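Local coordinates for protein P35 antigen (Borrelia burgdorferi, PDB 4ALY) that is of unknown molecular activity but serves as an outer surface lipoprotein of the Lyme disease agent, critical for infection after a tick bite, at residues D101-R106 and G144-L149; D225-E230 and D246-K251; Q77-R82 and E204-D209; S176-M181 and S215-W220. All coordinates share one frame; numbering follows the deposited sequence.

Interaction 1. Residues D101-R106 and G144-L149; sequences DQFGMR and GKIFNL
A loop resting on a helix flank is the element here: Phe-103 and Met-105, in the loop leading into helix 106-110, meet Ile-146 and Phe-147 on helix 143-157. The apolar part of the contact gathers on one branch of Ile-146. Its CG2 touches the CB of Phe-103 at 3.9 Å, lying oblique to the Phe-103 ring, and the same methyl takes the SD of Met-105 at 4.2 Å, at the end of a chain that runs extended to the sulfur and bends only beyond it. In this all-helical protein the loop is thus held to the helix by side chains from successive helix positions, for Phe-147 carries on where Ile-146 leaves off. With its CG anti to the backbone N (chi1 173°), the Phe-147 ring lies against the loop backbone: CD1 is 3.4 Å from Phe-103 O and CE1 is 4.2 Å from the CA of Gly-104. Gly-104 has a positive phi of 84° and presents only its bare backbone to the ring. A water joins the two backbones, 2.7 Å from Phe-103 O and 2.5 Å from Phe-147 O, though further acceptors compete for its protons. Beyond the contact, the Phe-103 ring packs edge-to-face with Tyr-136 of helix 129-137.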
loop_
_atom_site.group_PDB
_atom_site.type_symbol
_atom_site.label_atom_id
_atom_site.label_comp_id
_atom_site.label_asym_id
_atom_site.label_seq_id
_atom_site.Cartn_x
_atom_site.Cartn_y
_atom_site.Cartn_z
ATOM N N ASP A 101 -6.093 -13.253 -15.217
ATOM C CA ASP A 101 -7.179 -12.411 -14.819
ATOM C C ASP A 101 -6.835 -11.451 -13.631
ATOM O O ASP A 101 -7.711 -10.767 -13.124
ATOM C CB ASP A 101 -8.480 -13.204 -14.672
ATOM C CG ASP A 101 -8.682 -13.834 -13.267
ATOM O OD1 ASP A 101 -7.736 -13.947 -12.434
ATOM O OD2 ASP A 101 -9.844 -14.285 -13.047
ATOM N N GLN A 102 -5.559 -11.362 -13.254
ATOM C CA GLN A 102 -5.113 -10.438 -12.178
ATOM C C GLN A 102 -6.022 -10.465 -10.969
ATOM O O GLN A 102 -6.489 -9.414 -10.438
ATOM C CB GLN A 102 -4.877 -9.044 -12.755
ATOM C CG GLN A 102 -3.851 -9.173 -13.856
ATOM C CD GLN A 102 -3.646 -7.928 -14.668
ATOM O OE1 GLN A 102 -4.396 -6.935 -14.564
ATOM N NE2 GLN A 102 -2.567 -7.936 -15.444
ATOM N N PHE A 103 -6.287 -11.693 -10.516
ATOM C CA PHE A 103 -7.098 -11.941 -9.335
ATOM C C PHE A 103 -8.478 -11.379 -9.522
ATOM O O PHE A 103 -9.130 -10.915 -8.545
ATOM C CB PHE A 103 -6.421 -11.442 -8.061
ATOM C CG PHE A 103 -5.240 -12.282 -7.666
ATOM C CD1 PHE A 103 -5.421 -13.617 -7.337
ATOM C CD2 PHE A 103 -3.978 -11.761 -7.590
ATOM C CE1 PHE A 103 -4.352 -14.422 -6.977
ATOM C CE2 PHE A 103 -2.877 -12.574 -7.222
ATOM C CZ PHE A 103 -3.083 -13.920 -6.926
ATOM N N GLY A 104 -8.978 -11.526 -10.756
ATOM C CA GLY A 104 -10.369 -11.146 -11.065
ATOM C C GLY A 104 -10.474 -9.651 -11.381
ATOM O O GLY A 104 -11.493 -9.184 -11.883
ATOM N N MET A 105 -9.410 -8.903 -11.125
ATOM C CA MET A 105 -9.488 -7.486 -11.195
ATOM C C MET A 105 -9.212 -6.896 -12.578
ATOM O O MET A 105 -9.436 -5.722 -12.823
ATOM C CB MET A 105 -8.536 -6.894 -10.171
ATOM C CG MET A 105 -9.096 -6.963 -8.774
ATOM S SD MET A 105 -7.881 -6.420 -7.529
ATOM C CE MET A 105 -8.564 -4.802 -7.458
ATOM N N ARG A 106 -8.716 -7.694 -13.483
ATOM C CA ARG A 106 -8.277 -7.108 -14.715
ATOM C C ARG A 106 -9.423 -6.641 -15.644
ATOM O O ARG A 106 -9.313 -5.548 -16.196
ATOM C CB ARG A 106 -7.388 -8.074 -15.446
ATOM C CG ARG A 106 -7.284 -7.720 -16.900
ATOM C CD ARG A 106 -6.631 -8.874 -17.626
ATOM N NE ARG A 106 -5.664 -8.378 -18.563
ATOM C CZ ARG A 106 -4.485 -8.946 -18.799
ATOM N NH1 ARG A 106 -4.098 -10.087 -18.181
ATOM N NH2 ARG A 106 -3.681 -8.330 -19.658
ATOM N N GLY A 144 -7.447 -14.349 -1.262
ATOM C CA GLY A 144 -8.897 -14.461 -1.128
ATOM C C GLY A 144 -9.578 -13.100 -0.941
ATOM O O GLY A 144 -10.612 -12.804 -1.531
ATOM N N LYS A 145 -8.998 -12.335 -0.039
ATOM C CA LYS A 145 -9.347 -10.992 0.287
ATOM C C LYS A 145 -9.135 -10.091 -0.972
ATOM O O LYS A 145 -10.031 -9.314 -1.369
ATOM C CB LYS A 145 -8.428 -10.603 1.410
ATOM C CG LYS A 145 -8.549 -9.199 1.926
ATOM C CD LYS A 145 -8.266 -9.245 3.440
ATOM C CE LYS A 145 -8.955 -10.464 4.112
ATOM N NZ LYS A 145 -8.443 -10.673 5.505
ATOM N N ILE A 146 -7.996 -10.261 -1.643
ATOM C CA ILE A 146 -7.750 -9.539 -2.881
ATOM C C ILE A 146 -8.841 -9.804 -3.909
ATOM O O ILE A 146 -9.285 -8.880 -4.566
ATOM C CB ILE A 146 -6.390 -9.871 -3.454
ATOM C CG1 ILE A 146 -5.318 -9.304 -2.489
ATOM C CG2 ILE A 146 -6.222 -9.248 -4.847
ATOM C CD1 ILE A 146 -3.997 -9.964 -2.728
ATOM N N PHE A 147 -9.281 -11.048 -4.014
ATOM C CA PHE A 147 -10.219 -11.430 -5.004
ATOM C C PHE A 147 -11.596 -10.867 -4.637
ATOM O O PHE A 147 -12.314 -10.416 -5.535
ATOM C CB PHE A 147 -10.266 -12.962 -5.168
ATOM C CG PHE A 147 -11.365 -13.420 -6.076
ATOM C CD1 PHE A 147 -11.229 -13.286 -7.443
ATOM C CD2 PHE A 147 -12.609 -13.851 -5.550
ATOM C CE1 PHE A 147 -12.282 -13.665 -8.286
ATOM C CE2 PHE A 147 -13.643 -14.231 -6.356
ATOM C CZ PHE A 147 -13.495 -14.127 -7.744
ATOM N N ASN A 148 -11.977 -10.964 -3.340
ATOM C CA ASN A 148 -13.305 -10.505 -2.835
ATOM C C ASN A 148 -13.452 -8.960 -2.909
ATOM O O ASN A 148 -14.482 -8.475 -3.402
ATOM C CB ASN A 148 -13.637 -11.082 -1.435
ATOM C CG ASN A 148 -13.844 -12.616 -1.454
ATOM O OD1 ASN A 148 -14.651 -13.145 -2.241
ATOM N ND2 ASN A 148 -13.071 -13.338 -0.646
ATOM N N LEU A 149 -12.436 -8.222 -2.435
ATOM C CA LEU A 149 -12.300 -6.769 -2.638
ATOM C C LEU A 149 -12.541 -6.426 -4.093
ATOM O O LEU A 149 -13.460 -5.627 -4.392
ATOM C CB LEU A 149 -10.927 -6.237 -2.257
ATOM C CG LEU A 149 -10.748 -4.662 -2.223
ATOM C CD1 LEU A 149 -11.848 -3.960 -1.355
ATOM C CD2 LEU A 149 -9.358 -4.206 -1.746
HETATM O O HOH W 1 -11.560 -9.868 -7.908
#

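Interaction 2. Residues D225-E230 and D246-K251; sequences DDLIDE and DTLRSK
Segments 225-230 and 246-250 run nearly antiparallel, at 155° with their axes 10.8 Å apart, and come closest in backbone at Leu-227 and Leu-248. Across this gap the polar contact is made by the long side chains of Glu-230 and Lys-251. Glu-230, extended beyond its CG, and Lys-251, bent at chi2 and chi4, approach from opposite directions and form a salt bridge: Lys-251 NZ gives a hydrogen bond of 2.8 Å to Glu-230 OE2, on the syn lone pair of that oxygen. The other carboxylate oxygen, Glu-230 OE1, accepts a weak bond of 3.3 Å from Thr-247 OG1, so both oxygens have a partner on the opposite segment. The long helix 200-233 and the short helix 241-250 are joined through helix 235-239, whose Leu-237 packs on both Glu-230 and Thr-247. Leu-227 lays CD1 against the Thr-247 hydroxyl, 3.7 Å from OG1, while the apolar contact is made by its CD2, 4.2 Å from Leu-248 CD1. Leu-248 also meets Leu-153 and Leu-156 of helix 143-157. The carboxylate of Asp-226 stays at longer range, OD2 lying 4.8 Å from Lys-251 NZ, and may add to the field around that ammonium.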
loop_
_atom_site.group_PDB
_atom_site.type_symbol
_atom_site.label_atom_id
_atom_site.label_comp_id
_atom_site.label_asym_id
_atom_site.label_seq_id
_atom_site.Cartn_x
_atom_site.Cartn_y
_atom_site.Cartn_z
ATOM N N ASP A 225 -11.435 -5.210 4.892
ATOM C CA ASP A 225 -12.226 -6.286 5.479
ATOM C C ASP A 225 -13.621 -5.765 5.809
ATOM O O ASP A 225 -14.573 -6.472 5.580
ATOM C CB ASP A 225 -11.576 -6.777 6.774
ATOM C CG ASP A 225 -10.229 -7.483 6.540
ATOM O OD1 ASP A 225 -10.051 -8.199 5.511
ATOM O OD2 ASP A 225 -9.360 -7.380 7.425
ATOM N N ASP A 226 -13.750 -4.545 6.331
ATOM C CA ASP A 226 -15.089 -4.085 6.747
ATOM C C ASP A 226 -15.969 -3.882 5.537
ATOM O O ASP A 226 -17.198 -4.151 5.578
ATOM C CB ASP A 226 -15.064 -2.803 7.609
ATOM C CG ASP A 226 -14.357 -2.998 8.956
ATOM O OD1 ASP A 226 -14.338 -4.105 9.523
ATOM O OD2 ASP A 226 -13.809 -2.035 9.478
ATOM N N LEU A 227 -15.326 -3.438 4.450
ATOM C CA LEU A 227 -16.044 -3.194 3.206
ATOM C C LEU A 227 -16.585 -4.544 2.698
ATOM O O LEU A 227 -17.759 -4.636 2.349
ATOM C CB LEU A 227 -15.130 -2.534 2.169
ATOM C CG LEU A 227 -15.868 -2.418 0.818
ATOM C CD1 LEU A 227 -17.159 -1.575 1.018
ATOM C CD2 LEU A 227 -14.951 -1.902 -0.299
ATOM N N ILE A 228 -15.742 -5.577 2.697
ATOM C CA ILE A 228 -16.102 -6.930 2.303
ATOM C C ILE A 228 -17.277 -7.406 3.185
ATOM O O ILE A 228 -18.274 -7.937 2.658
ATOM C CB ILE A 228 -14.860 -7.870 2.456
ATOM C CG1 ILE A 228 -13.766 -7.564 1.388
ATOM C CG2 ILE A 228 -15.233 -9.370 2.498
ATOM C CD1 ILE A 228 -12.545 -8.517 1.445
ATOM N N ASP A 229 -17.188 -7.203 4.506
ATOM C CA ASP A 229 -18.288 -7.614 5.424
ATOM C C ASP A 229 -19.531 -6.822 5.157
ATOM O O ASP A 229 -20.553 -7.427 5.023
ATOM C CB ASP A 229 -17.941 -7.483 6.937
ATOM C CG ASP A 229 -16.767 -8.367 7.352
ATOM O OD1 ASP A 229 -16.611 -9.503 6.834
ATOM O OD2 ASP A 229 -15.980 -7.933 8.208
ATOM N N GLU A 230 -19.461 -5.483 5.093
ATOM C CA GLU A 230 -20.646 -4.663 4.826
ATOM C C GLU A 230 -21.285 -5.108 3.518
ATOM O O GLU A 230 -22.481 -5.332 3.464
ATOM C CB GLU A 230 -20.289 -3.172 4.816
ATOM C CG GLU A 230 -19.563 -2.733 6.101
ATOM C CD GLU A 230 -18.712 -1.455 5.977
ATOM O OE1 GLU A 230 -18.782 -0.712 4.967
ATOM O OE2 GLU A 230 -17.948 -1.171 6.926
ATOM N N ASP A 246 -21.124 5.310 -1.925
ATOM C CA ASP A 246 -21.077 6.031 -0.648
ATOM C C ASP A 246 -20.375 5.291 0.432
ATOM O O ASP A 246 -19.703 5.910 1.263
ATOM C CB ASP A 246 -22.461 6.402 -0.127
ATOM C CG ASP A 246 -23.176 7.359 -1.057
ATOM O OD1 ASP A 246 -22.479 8.176 -1.746
ATOM O OD2 ASP A 246 -24.424 7.245 -1.123
ATOM N N THR A 247 -20.526 3.982 0.470
ATOM C CA THR A 247 -19.806 3.293 1.510
ATOM C C THR A 247 -18.303 3.221 1.352
ATOM O O THR A 247 -17.588 3.408 2.326
ATOM C CB THR A 247 -20.496 2.039 2.042
ATOM O OG1 THR A 247 -19.538 0.992 2.205
ATOM C CG2 THR A 247 -21.621 1.669 1.226
ATOM N N LEU A 248 -17.819 3.075 0.130
ATOM C CA LEU A 248 -16.389 3.231 -0.135
ATOM C C LEU A 248 -15.834 4.617 0.294
ATOM O O LEU A 248 -14.764 4.697 0.928
ATOM C CB LEU A 248 -16.100 2.942 -1.623
ATOM C CG LEU A 248 -14.580 2.983 -2.047
ATOM C CD1 LEU A 248 -13.744 2.032 -1.145
ATOM C CD2 LEU A 248 -14.305 2.780 -3.542
ATOM N N ARG A 249 -16.543 5.690 -0.088
ATOM C CA ARG A 249 -16.279 7.104 0.267
ATOM C C ARG A 249 -16.207 7.317 1.775
ATOM O O ARG A 249 -15.360 8.030 2.258
ATOM C CB ARG A 249 -17.458 7.946 -0.232
ATOM C CG ARG A 249 -17.237 9.399 -0.677
ATOM C CD ARG A 249 -16.054 10.093 -0.072
ATOM N NE ARG A 249 -14.843 10.293 -0.918
ATOM C CZ ARG A 249 -14.791 10.495 -2.231
ATOM N NH1 ARG A 249 -15.878 10.513 -2.956
ATOM N NH2 ARG A 249 -13.642 10.687 -2.822
ATOM N N SER A 250 -17.063 6.681 2.547
ATOM C CA SER A 250 -17.030 6.953 3.974
ATOM C C SER A 250 -15.679 6.658 4.661
ATOM O O SER A 250 -15.322 7.291 5.673
ATOM C CB SER A 250 -18.230 6.275 4.681
ATOM O OG SER A 250 -18.231 4.892 4.463
ATOM N N LYS A 251 -14.920 5.713 4.102
ATOM C CA LYS A 251 -13.615 5.322 4.648
ATOM C C LYS A 251 -12.500 5.969 3.859
ATOM O O LYS A 251 -11.308 5.752 4.132
ATOM C CB LYS A 251 -13.461 3.798 4.603
ATOM C CG LYS A 251 -14.584 3.069 5.316
ATOM C CD LYS A 251 -15.082 1.908 4.460
ATOM C CE LYS A 251 -16.229 1.124 5.113
ATOM N NZ LYS A 251 -16.107 0.968 6.592
#

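Interaction 3. Residues Q77-R82 and E204-D209; sequences QKILDR and ETLYND
Two torsions set up the meeting of Tyr-207 with Ile-79: the tyrosine CG stands anti to the backbone N (chi1 174°), while the isoleucine CG1 stands anti to its own carbonyl carbon and is directed at the other helix. CG1 of Ile-79 thereby comes to 3.6 Å from the CB of Tyr-207 and lies at the edge of the ring, near its plane, 3.9 Å from CD1. Leu-206 is Ile-79's other neighbour, its side chain crossing at about a right angle, although the modelled spacing of their methyls is too short to be trusted. Segments 77-82 and 204-209, on helices 70-95 and 200-233, run 36° apart with axes separated by 10.0 Å, and Ile-188 of helix 163-189 packs against both Ile-79 and Leu-206. Farther out along the ring, Tyr-207 CE1 receives two aliphatic stems, the CD of Lys-78 at 4.1 Å and the CD of Arg-82 at 4.2 Å, both oblique to the ring. The guanidinium plane of Arg-82 is turned 75° from that of the tyrosine. Chemically this implies a contact made by hydrocarbon: the two basic residues lend their methylenes to the aromatic ring, and dispersion and burial, rather than charge, join the helices here.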
loop_
_atom_site.group_PDB
_atom_site.type_symbol
_atom_site.label_atom_id
_atom_site.label_comp_id
_atom_site.label_asym_id
_atom_site.label_seq_id
_atom_site.Cartn_x
_atom_site.Cartn_y
_atom_site.Cartn_z
ATOM N N GLN A 77 19.339 -3.541 15.461
ATOM C CA GLN A 77 18.804 -4.879 15.260
ATOM C C GLN A 77 17.310 -4.899 14.903
ATOM O O GLN A 77 16.965 -5.525 13.945
ATOM C CB GLN A 77 19.074 -5.774 16.484
ATOM C CG GLN A 77 20.272 -6.699 16.349
ATOM C CD GLN A 77 20.000 -7.903 15.450
ATOM O OE1 GLN A 77 20.670 -8.085 14.437
ATOM N NE2 GLN A 77 19.009 -8.731 15.817
ATOM N N LYS A 78 16.449 -4.217 15.661
ATOM C CA LYS A 78 15.000 -4.237 15.413
ATOM C C LYS A 78 14.643 -3.534 14.119
ATOM O O LYS A 78 13.814 -4.018 13.371
ATOM C CB LYS A 78 14.239 -3.553 16.524
ATOM C CG LYS A 78 13.723 -4.433 17.634
ATOM C CD LYS A 78 13.160 -3.499 18.699
ATOM C CE LYS A 78 12.873 -4.219 20.010
ATOM N NZ LYS A 78 11.716 -5.148 19.834
ATOM N N ILE A 79 15.270 -2.395 13.859
ATOM C CA ILE A 79 15.180 -1.712 12.572
ATOM C C ILE A 79 15.661 -2.551 11.370
ATOM O O ILE A 79 15.036 -2.547 10.292
ATOM C CB ILE A 79 15.978 -0.415 12.628
ATOM C CG1 ILE A 79 15.235 0.615 13.494
ATOM C CG2 ILE A 79 16.325 0.108 11.217
ATOM C CD1 ILE A 79 16.185 1.676 14.031
ATOM N N LEU A 80 16.779 -3.259 11.551
ATOM C CA LEU A 80 17.313 -4.114 10.497
ATOM C C LEU A 80 16.453 -5.346 10.268
ATOM O O LEU A 80 16.360 -5.783 9.122
ATOM C CB LEU A 80 18.755 -4.542 10.773
ATOM C CG LEU A 80 19.840 -3.489 10.553
ATOM C CD1 LEU A 80 21.221 -4.140 10.594
ATOM C CD2 LEU A 80 19.590 -2.708 9.269
ATOM N N ASP A 81 15.863 -5.903 11.337
ATOM C CA ASP A 81 14.920 -6.984 11.179
ATOM C C ASP A 81 13.655 -6.497 10.400
ATOM O O ASP A 81 13.348 -7.071 9.357
ATOM C CB ASP A 81 14.527 -7.640 12.519
ATOM C CG ASP A 81 15.716 -8.271 13.259
ATOM O OD1 ASP A 81 16.838 -8.416 12.666
ATOM O OD2 ASP A 81 15.527 -8.581 14.466
ATOM N N ARG A 82 12.964 -5.452 10.901
ATOM C CA ARG A 82 11.858 -4.819 10.214
ATOM C C ARG A 82 12.131 -4.515 8.711
ATOM O O ARG A 82 11.325 -4.924 7.865
ATOM C CB ARG A 82 11.300 -3.621 10.997
ATOM C CG ARG A 82 10.313 -4.039 12.095
ATOM C CD ARG A 82 9.840 -2.907 13.034
ATOM N NE ARG A 82 8.508 -2.385 12.658
ATOM C CZ ARG A 82 7.418 -2.409 13.433
ATOM N NH1 ARG A 82 7.500 -2.907 14.661
ATOM N NH2 ARG A 82 6.257 -1.919 12.989
ATOM N N GLU A 204 15.592 6.424 16.656
ATOM C CA GLU A 204 14.225 6.292 17.212
ATOM C C GLU A 204 13.149 6.635 16.198
ATOM O O GLU A 204 12.106 5.985 16.147
ATOM C CB GLU A 204 14.006 7.199 18.468
ATOM C CG GLU A 204 14.572 6.633 19.754
ATOM C CD GLU A 204 13.916 5.328 20.154
ATOM O OE1 GLU A 204 12.873 4.964 19.566
ATOM O OE2 GLU A 204 14.447 4.656 21.058
ATOM N N THR A 205 13.394 7.712 15.454
ATOM C CA THR A 205 12.431 8.219 14.530
ATOM C C THR A 205 12.265 7.195 13.406
ATOM O O THR A 205 11.132 6.790 13.054
ATOM C CB THR A 205 12.856 9.593 13.990
ATOM O OG1 THR A 205 12.561 10.566 14.987
ATOM C CG2 THR A 205 12.054 9.962 12.705
ATOM N N LEU A 206 13.383 6.704 12.898
ATOM C CA LEU A 206 13.262 5.771 11.795
ATOM C C LEU A 206 12.579 4.485 12.259
ATOM O O LEU A 206 11.702 3.929 11.577
ATOM C CB LEU A 206 14.567 5.671 10.954
ATOM C CG LEU A 206 15.641 4.615 11.015
ATOM C CD1 LEU A 206 17.038 5.218 10.880
ATOM C CD2 LEU A 206 15.489 3.865 12.310
ATOM N N TYR A 207 12.835 4.127 13.503
ATOM C CA TYR A 207 12.106 3.031 14.102
ATOM C C TYR A 207 10.623 3.368 14.360
ATOM O O TYR A 207 9.729 2.531 14.125
ATOM C CB TYR A 207 12.798 2.565 15.358
ATOM C CG TYR A 207 11.967 1.543 16.059
ATOM C CD1 TYR A 207 11.974 0.176 15.666
ATOM C CD2 TYR A 207 11.108 1.937 17.058
ATOM C CE1 TYR A 207 11.163 -0.751 16.324
ATOM C CE2 TYR A 207 10.309 1.037 17.694
ATOM C CZ TYR A 207 10.335 -0.281 17.337
ATOM O OH TYR A 207 9.484 -1.072 18.044
ATOM N N ASN A 208 10.354 4.584 14.837
ATOM C CA ASN A 208 8.981 5.064 14.938
ATOM C C ASN A 208 8.313 5.222 13.555
ATOM O O ASN A 208 7.127 4.953 13.409
ATOM C CB ASN A 208 8.916 6.351 15.764
ATOM C CG ASN A 208 9.161 6.091 17.260
ATOM O OD1 ASN A 208 8.676 5.097 17.820
ATOM N ND2 ASN A 208 9.918 6.966 17.904
ATOM N N ASP A 209 9.071 5.647 12.546
ATOM C CA ASP A 209 8.536 5.706 11.207
ATOM C C ASP A 209 7.910 4.343 10.792
ATOM O O ASP A 209 6.767 4.298 10.333
ATOM C CB ASP A 209 9.608 6.212 10.259
ATOM C CG ASP A 209 9.827 7.752 10.395
ATOM O OD1 ASP A 209 9.132 8.377 11.238
ATOM O OD2 ASP A 209 10.651 8.351 9.636
#

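Interaction 4. Residues S176-M181 and S215-W220; sequences SIQLAM and SLKEKW
Ile-177 is the first residue of segment 176-181 to reach helix 200-233, and it presents both its branches. CG2, anti to the backbone N, rests on the backbone of the facing helix, 3.8 Å from the N of Lys-217, and touches the CB of Leu-216 at 4.1 Å. CD1, at the end of the other branch, lies 3.8 Å from Leu-216 O and 4.2 Å from the CB of Trp-220. One isoleucine thus spans a full turn of its neighbour, close to where the backbones come nearest.

Gln-178 follows with the polar element. Its chain bends at chi2 and brings OE1 to 2.7 Å from Lys-217 NZ, whose bond arrives with a C=O...N angle of 136° and tilted 26° from the carbonyl plane. Lys-217, extended beyond CG, donates also to Thr-137 O, while NE2 of Gln-178 is bonded to Glu-182; with both ends of the amide engaged, its rotation is fixed, and the ammonium has two carbonyl partners, Gln-178 OE1 and Thr-137 O. One turn after Ile-177 comes Met-181, whose SD lies 4.0 Å from the CD of Lys-217, the two side chains crossing at about a right angle.

The segments are antiparallel at 151° with axes 9.8 Å apart, a buried pairing within the bundle. Helix 254-275 packs on it through Ile-264, which touches Ile-177 and Ala-180; elsewhere the end of helix 129-137 and the loop after it adjoin Gln-178, and in that loop Ser-138 OG accepts a hydrogen bond from the indole NE1 of Trp-220.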
loop_
_atom_site.group_PDB
_atom_site.type_symbol
_atom_site.label_atom_id
_atom_site.label_comp_id
_atom_site.label_asym_id
_atom_site.label_seq_id
_atom_site.Cartn_x
_atom_site.Cartn_y
_atom_site.Cartn_z
ATOM N N SER A 176 0.256 3.009 -2.261
ATOM C CA SER A 176 1.278 4.034 -1.877
ATOM C C SER A 176 1.961 3.683 -0.566
ATOM O O SER A 176 3.123 3.947 -0.393
ATOM C CB SER A 176 0.628 5.416 -1.791
ATOM O OG SER A 176 0.299 5.842 -3.078
ATOM N N ILE A 177 1.195 3.108 0.367
ATOM C CA ILE A 177 1.661 2.730 1.718
ATOM C C ILE A 177 2.702 1.584 1.653
ATOM O O ILE A 177 3.752 1.618 2.342
ATOM C CB ILE A 177 0.487 2.228 2.547
ATOM C CG1 ILE A 177 -0.579 3.341 2.736
ATOM C CG2 ILE A 177 1.005 1.639 3.863
ATOM C CD1 ILE A 177 -1.862 2.820 3.351
ATOM N N GLN A 178 2.374 0.557 0.850
ATOM C CA GLN A 178 3.263 -0.551 0.587
ATOM C C GLN A 178 4.567 -0.081 -0.101
ATOM O O GLN A 178 5.644 -0.347 0.427
ATOM C CB GLN A 178 2.540 -1.642 -0.220
ATOM C CG GLN A 178 3.319 -2.912 -0.293
ATOM C CD GLN A 178 3.570 -3.509 1.101
ATOM O OE1 GLN A 178 2.681 -3.514 1.980
ATOM N NE2 GLN A 178 4.800 -4.003 1.310
ATOM N N LEU A 179 4.474 0.656 -1.220
ATOM C CA LEU A 179 5.652 1.300 -1.833
ATOM C C LEU A 179 6.492 2.052 -0.802
ATOM O O LEU A 179 7.733 1.910 -0.768
ATOM C CB LEU A 179 5.235 2.280 -2.941
ATOM C CG LEU A 179 6.358 3.176 -3.491
ATOM C CD1 LEU A 179 7.478 2.374 -4.179
ATOM C CD2 LEU A 179 5.811 4.199 -4.480
ATOM N N ALA A 180 5.832 2.852 0.049
ATOM C CA ALA A 180 6.594 3.592 1.067
ATOM C C ALA A 180 7.378 2.613 1.954
ATOM O O ALA A 180 8.567 2.851 2.209
ATOM C CB ALA A 180 5.701 4.476 1.919
ATOM N N MET A 181 6.745 1.527 2.418
ATOM C CA MET A 181 7.472 0.583 3.281
ATOM C C MET A 181 8.728 0.003 2.617
ATOM O O MET A 181 9.744 -0.259 3.288
ATOM C CB MET A 181 6.570 -0.552 3.762
ATOM C CG MET A 181 5.399 -0.100 4.627
ATOM S SD MET A 181 4.132 -1.376 4.787
ATOM C CE MET A 181 4.833 -2.390 6.076
ATOM N N SER A 215 0.855 1.160 10.955
ATOM C CA SER A 215 -0.466 1.550 11.404
ATOM C C SER A 215 -1.332 2.097 10.223
ATOM O O SER A 215 -2.564 1.985 10.236
ATOM C CB SER A 215 -0.319 2.499 12.593
ATOM O OG SER A 215 -1.295 3.487 12.574
ATOM N N LEU A 216 -0.667 2.654 9.204
ATOM C CA LEU A 216 -1.334 3.020 7.959
ATOM C C LEU A 216 -1.807 1.774 7.177
ATOM O O LEU A 216 -2.965 1.703 6.758
ATOM C CB LEU A 216 -0.379 3.809 7.104
ATOM C CG LEU A 216 -0.123 5.282 7.383
ATOM C CD1 LEU A 216 1.102 5.671 6.562
ATOM C CD2 LEU A 216 -1.303 6.112 6.904
ATOM N N LYS A 217 -0.921 0.780 7.021
ATOM C CA LYS A 217 -1.287 -0.511 6.398
ATOM C C LYS A 217 -2.434 -1.157 7.144
ATOM O O LYS A 217 -3.390 -1.665 6.526
ATOM C CB LYS A 217 -0.118 -1.480 6.419
ATOM C CG LYS A 217 -0.416 -2.761 5.655
ATOM C CD LYS A 217 0.836 -3.507 5.255
ATOM C CE LYS A 217 0.493 -4.773 4.471
ATOM N NZ LYS A 217 1.797 -5.259 3.903
ATOM N N GLU A 218 -2.347 -1.163 8.470
ATOM C CA GLU A 218 -3.321 -1.901 9.291
ATOM C C GLU A 218 -4.712 -1.331 9.132
ATOM O O GLU A 218 -5.685 -2.048 9.166
ATOM C CB GLU A 218 -2.921 -1.859 10.766
ATOM C CG GLU A 218 -3.595 -2.917 11.579
ATOM C CD GLU A 218 -3.161 -4.286 11.122
ATOM O OE1 GLU A 218 -1.923 -4.441 10.876
ATOM O OE2 GLU A 218 -4.061 -5.169 10.985
ATOM N N LYS A 219 -4.812 -0.026 8.934
ATOM C CA LYS A 219 -6.115 0.567 8.821
ATOM C C LYS A 219 -6.654 0.331 7.399
ATOM O O LYS A 219 -7.854 0.197 7.203
ATOM C CB LYS A 219 -6.035 2.052 9.170
ATOM C CG LYS A 219 -7.406 2.630 9.410
ATOM C CD LYS A 219 -7.391 4.120 9.206
ATOM C CE LYS A 219 -8.802 4.680 9.426
ATOM N NZ LYS A 219 -8.756 6.121 9.065
ATOM N N TRP A 220 -5.755 0.256 6.418
ATOM C CA TRP A 220 -6.088 -0.168 5.038
ATOM C C TRP A 220 -6.568 -1.591 5.049
ATOM O O TRP A 220 -7.533 -1.936 4.378
ATOM C CB TRP A 220 -4.874 0.022 4.138
ATOM C CG TRP A 220 -4.883 -0.647 2.785
ATOM C CD1 TRP A 220 -4.044 -1.646 2.343
ATOM C CD2 TRP A 220 -5.754 -0.346 1.624
ATOM N NE1 TRP A 220 -4.313 -1.968 1.032
ATOM C CE2 TRP A 220 -5.347 -1.246 0.563
ATOM C CE3 TRP A 220 -6.804 0.563 1.378
ATOM C CZ2 TRP A 220 -5.957 -1.226 -0.702
ATOM C CZ3 TRP A 220 -7.420 0.576 0.102
ATOM C CH2 TRP A 220 -7.022 -0.309 -0.900
#

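Overall arrangement
Three of the four contacts share helix 200-233, which meets helix 70-95 in interaction 3, helix 163-189 in interaction 4 and helix 241-250 in interaction 2, in that order along its length. Interaction 4 lies nearest the middle, its centre about 5 Å from that of the chain, while interactions 2 and 3 occupy opposite sides with centres about 32 Å apart. Interaction 1 joins the same framework by touching interaction 2: Lys-145 NZ forms a salt bridge of 3.0 Å with Asp-225 OD1, and Leu-149 CD1 packs 3.9 Å from Leu-227 CD2. Along the sequence, interaction 1 is nested within the long loop closed by interaction 3, whose segments alternate with those of interaction 4.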